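Local coordinates for KLLA0C04147p (PDB 5H2D), which binds ergosterol in the oxysterol-binding-related domain of Osh1 and probably transfers sterols between membranes, at residues A[187-192]-A[196-201]; A[229-234]-A[406-411]. All coordinates share one frame; numbering follows the deposited sequence.

How the contacts relate
Contact 1 is a largely buried beta hairpin and contact 2 a small surface patch of the same chain. In contact 1, neighbouring strands 178-190 and 199-203 are tied by a backbone ladder and apolar packing, with a salt bridge just past their paired ends, toward the turn. In contact 2, the turn after strand 219-230 meets 406-411 through side-chain carbon atoms and a histidine ring, with no hydrogen bond between its segments. Strand 199-203 pairs with both 178-190 and 219-230, so both contacts reach neighbouring strands, while 406-411 comes from the connection between strands 400-404 and 411-415. Two probable hydrogen bonds link them: Leu-200 O to His-231 N, 2.9 Å, and Tyr-187 OH to Thr-408 OG1, 2.8 Å.

Contact 1 (A[187-192]-A[196-201]); sequences YLTIRP and GKEELY
Leu-188 and Tyr-201 exchange two backbone hydrogen bonds, as do Ile-190 and Glu-199, with a non-hydrogen-bonded pair, Thr-189 and Leu-200, between them: the ladder of an antiparallel beta hairpin. Near its turn, one water donates to both Pro-192 O and Gly-196 O.

Among charged groups, Arg-191 and Glu-198 run side by side. Arg-191 NH1 donates to Glu-198 OE1 at 2.8 Å, in the guanidinium plane but 43° above the carboxylate plane. The bend at chi3 (-77°) brings NH1 across to the carboxylate, the planes 71° apart. NH2 forms a salt bridge with Asp-162 and bonds Ser-158 O, and NE bonds Pro-159 O, holding the buried guanidinium from several sides. On the face carrying Leu-188, Ile-190, Glu-199 and Tyr-201, Tyr-201 OH donates to Glu-199 OE1 at 2.7 Å from above the carboxylate plane; that oxygen also salt-bridges Arg-98.

Carbon packing is tight where Thr-189 CG2, anti to the threonine nitrogen, lies 3.3 Å from Glu-198 CG. Ile-190 CG1 touches Tyr-201 CE1 at 3.7 Å, and Leu-200 CD1 reaches the Tyr-187 ring edge, 3.9 Å from CD2.

Helix 95-108 packs against Leu-188, Pro-192 and Tyr-201, helix 7-18 against Arg-191 and Glu-198, and strand 161-173 continues the sheet beyond strand 178-190.

Contact 2 (A[229-234]-A[406-411]); sequences VNHNTG and PVTKCD
His-231 and Val-407 mark the nearest backbone approach, their CA atoms 7.8 Å apart, a spacing bridged by side chains alone. Val-407 CG1 does most of the touching. It sits 3.7 Å from His-231 ND1 and nearly as close to CG of the same ring, approaching obliquely. With this methyl anti to the valine nitrogen (chi1 175°), the branch extends toward the imidazole. Thr-408 adds its methyl at the other end of the ring, CG2 lying 4.1 Å from His-231 CE1, and the two side chains cross at about a right angle. The ring's NE2 has its polar partner elsewhere, in Thr-202 OG1, which should limit its rotation.

Each segment is also shaped from within. Asn-230 OD1 accepts from Asn-232 N at 2.7 Å, in the carbonyl plane, forming an Asx turn. Thr-408 OG1 accepts from Cys-410 N at 3.2 Å in an ST turn and also bonds to Tyr-187 OH. A valine in place of Thr-408 would probably leave Cys-410 N and the Tyr-187 hydroxyl without this oxygen partner, freeing the turn to shift.

This surface patch joins the end of strand 219-230 to the connection between strands 400-404 and 411-415. Strand 199-203 flanks it, Leu-200 touching Val-407, and strand 178-190 meets Thr-408 through Leu-185 and Cys-410 through Tyr-187.

Contact 1 (A[187-192]-A[196-201])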
ATOM      1  N   TYR A 187      -9.274   0.953   6.253  1.00 11.46           N
ATOM      2  CA  TYR A 187      -9.868   0.387   7.461  1.00 12.64           C
ATOM      3  C   TYR A 187      -8.828  -0.469   8.149  1.00 12.80           C
ATOM      4  O   TYR A 187      -8.355  -1.454   7.568  1.00 14.50           O
ATOM      5  CB  TYR A 187     -11.077  -0.484   7.121  1.00 14.41           C
ATOM      6  CG  TYR A 187     -12.286   0.206   6.543  1.00 14.16           C
ATOM      7  CD1 TYR A 187     -12.292   0.675   5.229  1.00 13.89           C
ATOM      8  CD2 TYR A 187     -13.455   0.343   7.292  1.00 14.11           C
ATOM      9  CE1 TYR A 187     -13.414   1.292   4.688  1.00 14.17           C
ATOM     10  CE2 TYR A 187     -14.584   0.962   6.759  1.00 16.52           C
ATOM     11  CZ  TYR A 187     -14.563   1.428   5.456  1.00 15.40           C
ATOM     12  OH  TYR A 187     -15.684   2.032   4.918  1.00 16.73           O
ATOM     13  N   LEU A 188      -8.509  -0.149   9.398  1.00 12.40           N
ATOM     14  CA  LEU A 188      -7.487  -0.880  10.128  1.00 12.39           C
ATOM     15  C   LEU A 188      -8.104  -1.359  11.435  1.00 16.39           C
ATOM     16  O   LEU A 188      -8.548  -0.541  12.247  1.00 15.55           O
ATOM     17  CB  LEU A 188      -6.254  -0.004  10.359  1.00 15.22           C
ATOM     18  CG  LEU A 188      -4.941  -0.753  10.594  1.00 16.93           C
ATOM     19  CD1 LEU A 188      -3.747   0.122  10.236  1.00 19.84           C
ATOM     20  CD2 LEU A 188      -4.847  -1.207  12.046  1.00 19.66           C
ATOM     21  N   THR A 189      -8.193  -2.678  11.593  1.00 15.26           N
ATOM     22  CA  THR A 189      -8.823  -3.302  12.748  1.00 17.04           C
ATOM     23  C   THR A 189      -7.738  -3.857  13.656  1.00 16.34           C
ATOM     24  O   THR A 189      -6.848  -4.575  13.192  1.00 16.06           O
ATOM     25  CB  THR A 189      -9.768  -4.427  12.319  1.00 18.40           C
ATOM     26  OG1 THR A 189     -10.807  -3.899  11.489  1.00 18.10           O
ATOM     27  CG2 THR A 189     -10.395  -5.096  13.546  1.00 18.74           C
ATOM     28  N   ILE A 190      -7.808  -3.530  14.949  1.00 17.39           N
ATOM     29  CA  ILE A 190      -6.867  -4.054  15.931  1.00 16.73           C
ATOM     30  C   ILE A 190      -7.642  -4.939  16.895  1.00 16.03           C
ATOM     31  O   ILE A 190      -8.728  -4.563  17.341  1.00 19.59           O
ATOM     32  CB  ILE A 190      -6.138  -2.939  16.701  1.00 18.90           C
ATOM     33  CG1 ILE A 190      -5.222  -2.126  15.775  1.00 18.00           C
ATOM     34  CG2 ILE A 190      -5.335  -3.550  17.854  1.00 19.49           C
ATOM     35  CD1 ILE A 190      -3.960  -2.860  15.353  1.00 20.55           C
ATOM     36  N   ARG A 191      -7.089  -6.118  17.187  1.00 18.75           N
ATOM     37  CA  ARG A 191      -7.566  -6.986  18.266  1.00 19.20           C
ATOM     38  C   ARG A 191      -6.576  -6.887  19.424  1.00 17.78           C
ATOM     39  O   ARG A 191      -5.558  -7.594  19.426  1.00 18.61           O
ATOM     40  CB  ARG A 191      -7.696  -8.434  17.782  1.00 20.62           C
ATOM     41  CG  ARG A 191      -8.929  -8.684  16.919  1.00 19.66           C
ATOM     42  CD  ARG A 191      -8.914 -10.058  16.266  1.00 22.65           C
ATOM     43  NE  ARG A 191      -8.023 -10.115  15.110  1.00 21.21           N
ATOM     44  CZ  ARG A 191      -8.330  -9.635  13.904  1.00 20.07           C
ATOM     45  NH1 ARG A 191      -9.499  -9.043  13.687  1.00 21.26           N
ATOM     46  NH2 ARG A 191      -7.457  -9.739  12.912  1.00 16.83           N
ATOM     47  N   PRO A 192      -6.832  -6.044  20.428  1.00 21.84           N
ATOM     48  CA  PRO A 192      -5.797  -5.747  21.427  1.00 22.37           C
ATOM     49  C   PRO A 192      -5.503  -6.930  22.332  1.00 25.10           C
ATOM     50  O   PRO A 192      -6.375  -7.753  22.624  1.00 25.32           O
ATOM     51  CB  PRO A 192      -6.403  -4.589  22.230  1.00 23.44           C
ATOM     52  CG  PRO A 192      -7.515  -4.047  21.373  1.00 22.81           C
ATOM     53  CD  PRO A 192      -8.040  -5.230  20.625  1.00 21.08           C
ATOM     54  N   GLY A 196      -9.598  -3.922  25.798  1.00 33.20           N
ATOM     55  CA  GLY A 196     -10.264  -3.395  24.628  1.00 30.39           C
ATOM     56  C   GLY A 196     -10.849  -4.473  23.744  1.00 28.21           C
ATOM     57  O   GLY A 196     -10.202  -5.492  23.474  1.00 27.61           O
ATOM     58  N   LYS A 197     -12.093  -4.272  23.326  1.00 30.67           N
ATOM     59  CA  LYS A 197     -12.689  -5.112  22.305  1.00 26.86           C
ATOM     60  C   LYS A 197     -12.049  -4.790  20.958  1.00 29.69           C
ATOM     61  O   LYS A 197     -11.360  -3.779  20.802  1.00 27.70           O
ATOM     62  CB  LYS A 197     -14.199  -4.885  22.241  1.00 32.52           C
ATOM     63  CG  LYS A 197     -14.598  -3.468  22.647  1.00 39.61           C
ATOM     64  CD  LYS A 197     -15.781  -2.919  21.852  1.00 37.20           C
ATOM     65  CE  LYS A 197     -16.045  -1.472  22.240  1.00 35.86           C
ATOM     66  NZ  LYS A 197     -17.002  -0.791  21.326  1.00 38.39           N
ATOM     67  N   GLU A 198     -12.269  -5.672  19.987  1.00 27.64           N
ATOM     68  CA  GLU A 198     -11.847  -5.386  18.618  1.00 24.36           C
ATOM     69  C   GLU A 198     -12.280  -3.976  18.233  1.00 22.05           C
ATOM     70  O   GLU A 198     -13.419  -3.571  18.484  1.00 24.21           O
ATOM     71  CB  GLU A 198     -12.452  -6.422  17.669  1.00 25.41           C
ATOM     72  CG  GLU A 198     -12.019  -6.298  16.218  1.00 25.30           C
ATOM     73  CD  GLU A 198     -12.543  -7.444  15.369  1.00 24.17           C
ATOM     74  OE1 GLU A 198     -11.825  -8.451  15.215  1.00 28.28           O
ATOM     75  OE2 GLU A 198     -13.683  -7.348  14.867  1.00 34.68           O
ATOM     76  N   GLU A 199     -11.359  -3.213  17.636  1.00 21.04           N
ATOM     77  CA  GLU A 199     -11.587  -1.801  17.363  1.00 16.97           C
ATOM     78  C   GLU A 199     -11.219  -1.470  15.920  1.00 18.43           C
ATOM     79  O   GLU A 199     -10.335  -2.095  15.332  1.00 20.03           O
ATOM     80  CB  GLU A 199     -10.777  -0.910  18.323  1.00 18.64           C
ATOM     81  CG  GLU A 199      -9.284  -1.136  18.231  1.00 19.56           C
ATOM     82  CD  GLU A 199      -8.511  -0.436  19.319  1.00 20.41           C
ATOM     83  OE1 GLU A 199      -7.264  -0.450  19.255  1.00 20.76           O
ATOM     84  OE2 GLU A 199      -9.156   0.105  20.244  1.00 22.73           O
ATOM     85  N   LEU A 200     -11.900  -0.470  15.368  1.00 16.73           N
ATOM     86  CA  LEU A 200     -11.740  -0.068  13.973  1.00 17.00           C
ATOM     87  C   LEU A 200     -11.183   1.343  13.880  1.00 18.63           C
ATOM     88  O   LEU A 200     -11.778   2.283  14.416  1.00 18.30           O
ATOM     89  CB  LEU A 200     -13.074  -0.124  13.231  1.00 19.04           C
ATOM     90  CG  LEU A 200     -13.064   0.446  11.809  1.00 18.16           C
ATOM     91  CD1 LEU A 200     -12.175  -0.415  10.911  1.00 18.20           C
ATOM     92  CD2 LEU A 200     -14.478   0.539  11.246  1.00 17.61           C
ATOM     93  N   TYR A 201     -10.075   1.497  13.152  1.00 16.23           N
ATOM     94  CA  TYR A 201      -9.537   2.796  12.776  1.00 15.54           C
ATOM     95  C   TYR A 201      -9.802   3.028  11.293  1.00 16.77           C
ATOM     96  O   TYR A 201      -9.705   2.094  10.493  1.00 14.36           O
ATOM     97  CB  TYR A 201      -8.031   2.859  13.038  1.00 17.43           C
ATOM     98  CG  TYR A 201      -7.599   2.598  14.467  1.00 14.00           C
ATOM     99  CD1 TYR A 201      -7.435   1.300  14.954  1.00 15.72           C
ATOM    100  CD2 TYR A 201      -7.313   3.656  15.316  1.00 18.06           C
ATOM    101  CE1 TYR A 201      -7.019   1.077  16.258  1.00 16.78           C
ATOM    102  CE2 TYR A 201      -6.909   3.442  16.617  1.00 16.72           C
ATOM    103  CZ  TYR A 201      -6.759   2.156  17.083  1.00 18.59           C
ATOM    104  OH  TYR A 201      -6.344   1.951  18.389  1.00 20.99           O
TER
HETATM  105  O   HOH W   1      -8.599  -7.583  24.938  1.00 32.56           O

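Contact 2 (A[229-234]-A[406-411])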
ATOM      1  N   VAL A 229      -9.375   8.048  12.974  1.00 17.81           N
ATOM      2  CA  VAL A 229     -10.349   8.001  14.057  1.00 19.13           C
ATOM      3  C   VAL A 229     -10.528   6.561  14.511  1.00 19.31           C
ATOM      4  O   VAL A 229     -10.615   5.638  13.691  1.00 18.63           O
ATOM      5  CB  VAL A 229     -11.695   8.633  13.642  1.00 19.93           C
ATOM      6  CG1 VAL A 229     -11.496  10.106  13.332  1.00 18.59           C
ATOM      7  CG2 VAL A 229     -12.282   7.939  12.443  1.00 21.39           C
ATOM      8  N   ASN A 230     -10.557   6.368  15.829  1.00 16.79           N
ATOM      9  CA  ASN A 230     -10.907   5.081  16.413  1.00 19.14           C
ATOM     10  C   ASN A 230     -12.407   5.098  16.660  1.00 22.16           C
ATOM     11  O   ASN A 230     -12.883   5.821  17.543  1.00 22.95           O
ATOM     12  CB  ASN A 230     -10.135   4.831  17.703  1.00 21.33           C
ATOM     13  CG  ASN A 230     -10.468   3.491  18.331  1.00 18.39           C
ATOM     14  OD1 ASN A 230     -11.610   3.027  18.270  1.00 21.35           O
ATOM     15  ND2 ASN A 230      -9.472   2.855  18.925  1.00 19.15           N
ATOM     16  N   HIS A 231     -13.154   4.323  15.875  1.00 18.35           N
ATOM     17  CA  HIS A 231     -14.606   4.397  15.951  1.00 21.02           C
ATOM     18  C   HIS A 231     -15.153   3.819  17.242  1.00 22.45           C
ATOM     19  O   HIS A 231     -16.328   4.041  17.555  1.00 29.76           O
ATOM     20  CB  HIS A 231     -15.233   3.685  14.758  1.00 23.43           C
ATOM     21  CG  HIS A 231     -14.987   4.380  13.458  1.00 20.65           C
ATOM     22  ND1 HIS A 231     -15.883   5.267  12.902  1.00 23.11           N
ATOM     23  CD2 HIS A 231     -13.931   4.330  12.612  1.00 19.87           C
ATOM     24  CE1 HIS A 231     -15.396   5.725  11.762  1.00 24.25           C
ATOM     25  NE2 HIS A 231     -14.212   5.171  11.564  1.00 19.79           N
ATOM     26  N   ASN A 232     -14.336   3.098  17.996  1.00 24.35           N
ATOM     27  CA  ASN A 232     -14.809   2.458  19.208  1.00 26.11           C
ATOM     28  C   ASN A 232     -14.560   3.283  20.464  1.00 30.35           C
ATOM     29  O   ASN A 232     -15.360   3.192  21.402  1.00 28.06           O
ATOM     30  CB  ASN A 232     -14.167   1.074  19.348  1.00 27.84           C
ATOM     31  CG  ASN A 232     -14.633   0.100  18.268  1.00 31.23           C
ATOM     32  OD1 ASN A 232     -14.220   0.185  17.106  1.00 26.92           O
ATOM     33  ND2 ASN A 232     -15.492  -0.834  18.651  1.00 31.90           N
ATOM     34  N   THR A 233     -13.522   4.124  20.507  1.00 23.79           N
ATOM     35  CA  THR A 233     -13.133   4.684  21.815  1.00 26.33           C
ATOM     36  C   THR A 233     -13.576   6.115  22.248  1.00 33.51           C
ATOM     37  O   THR A 233     -13.909   6.276  23.422  1.00 42.37           O
ATOM     38  CB  THR A 233     -11.596   4.593  22.008  1.00 26.42           C
ATOM     39  OG1 THR A 233     -10.904   5.132  20.875  1.00 24.21           O
ATOM     40  CG2 THR A 233     -11.184   3.140  22.233  1.00 23.25           C
ATOM     41  N   GLY A 234     -13.585   7.156  21.414  1.00 36.29           N
ATOM     42  CA  GLY A 234     -13.047   7.216  20.073  1.00 24.31           C
ATOM     43  C   GLY A 234     -11.945   8.282  20.008  1.00 24.20           C
ATOM     44  O   GLY A 234     -12.172   9.479  19.780  1.00 23.76           O
ATOM     45  N   PRO A 406     -20.995  -1.303   7.824  1.00 20.89           N
ATOM     46  CA  PRO A 406     -21.932  -1.057   8.934  1.00 23.99           C
ATOM     47  C   PRO A 406     -21.507   0.060   9.872  1.00 25.73           C
ATOM     48  O   PRO A 406     -22.377   0.635  10.535  1.00 27.34           O
ATOM     49  CB  PRO A 406     -21.979  -2.410   9.655  1.00 26.56           C
ATOM     50  CG  PRO A 406     -20.701  -3.086   9.295  1.00 25.91           C
ATOM     51  CD  PRO A 406     -20.383  -2.640   7.895  1.00 22.87           C
ATOM     52  N   VAL A 407     -20.220   0.389   9.961  1.00 26.35           N
ATOM     53  CA  VAL A 407     -19.765   1.435  10.882  1.00 20.53           C
ATOM     54  C   VAL A 407     -19.654   2.782  10.191  1.00 27.34           C
ATOM     55  O   VAL A 407     -20.207   3.780  10.659  1.00 26.87           O
ATOM     56  CB  VAL A 407     -18.422   1.037  11.528  1.00 26.41           C
ATOM     57  CG1 VAL A 407     -17.892   2.180  12.396  1.00 24.84           C
ATOM     58  CG2 VAL A 407     -18.582  -0.226  12.344  1.00 25.29           C
ATOM     59  N   THR A 408     -18.930   2.844   9.072  1.00 22.00           N
ATOM     60  CA  THR A 408     -18.747   4.108   8.368  1.00 21.72           C
ATOM     61  C   THR A 408     -19.947   4.498   7.525  1.00 21.50           C
ATOM     62  O   THR A 408     -20.077   5.674   7.171  1.00 23.65           O
ATOM     63  CB  THR A 408     -17.525   4.031   7.456  1.00 23.94           C
ATOM     64  OG1 THR A 408     -17.740   2.995   6.490  1.00 20.51           O
ATOM     65  CG2 THR A 408     -16.285   3.716   8.263  1.00 19.47           C
ATOM     66  N   LYS A 409     -20.804   3.534   7.183  1.00 23.04           N
ATOM     67  CA  LYS A 409     -21.917   3.728   6.266  1.00 24.72           C
ATOM     68  C   LYS A 409     -21.449   4.168   4.881  1.00 26.34           C
ATOM     69  O   LYS A 409     -22.232   4.728   4.103  1.00 28.40           O
ATOM     70  CB  LYS A 409     -22.937   4.712   6.853  1.00 27.99           C
ATOM     71  CG  LYS A 409     -23.443   4.224   8.209  1.00 32.02           C
ATOM     72  CD  LYS A 409     -24.499   5.123   8.819  1.00 39.18           C
ATOM     73  CE  LYS A 409     -25.005   4.522  10.129  1.00 42.43           C
ATOM     74  NZ  LYS A 409     -26.036   5.368  10.803  1.00 49.32           N
ATOM     75  N   CYS A 410     -20.182   3.905   4.553  1.00 23.38           N
ATOM     76  CA  CYS A 410     -19.622   4.168   3.235  1.00 23.77           C
ATOM     77  C   CYS A 410     -19.613   2.890   2.402  1.00 21.28           C
ATOM     78  O   CYS A 410     -19.522   1.784   2.939  1.00 22.58           O
ATOM     79  CB  CYS A 410     -18.186   4.699   3.325  1.00 22.29           C
ATOM     80  SG  CYS A 410     -17.980   6.247   4.195  1.00 34.98           S
ATOM     81  N   ASP A 411     -19.711   3.065   1.082  1.00 20.11           N
ATOM     82  CA  ASP A 411     -19.420   1.973   0.159  1.00 19.74           C
ATOM     83  C   ASP A 411     -17.994   1.489   0.387  1.00 17.37           C
ATOM     84  O   ASP A 411     -17.067   2.288   0.534  1.00 18.60           O
ATOM     85  CB  ASP A 411     -19.565   2.434  -1.295  1.00 19.34           C
ATOM     86  CG  ASP A 411     -21.007   2.572  -1.738  1.00 25.08           C
ATOM     87  OD1 ASP A 411     -21.913   2.126  -1.010  1.00 32.27           O
ATOM     88  OD2 ASP A 411     -21.227   3.116  -2.840  1.00 33.87           O
TER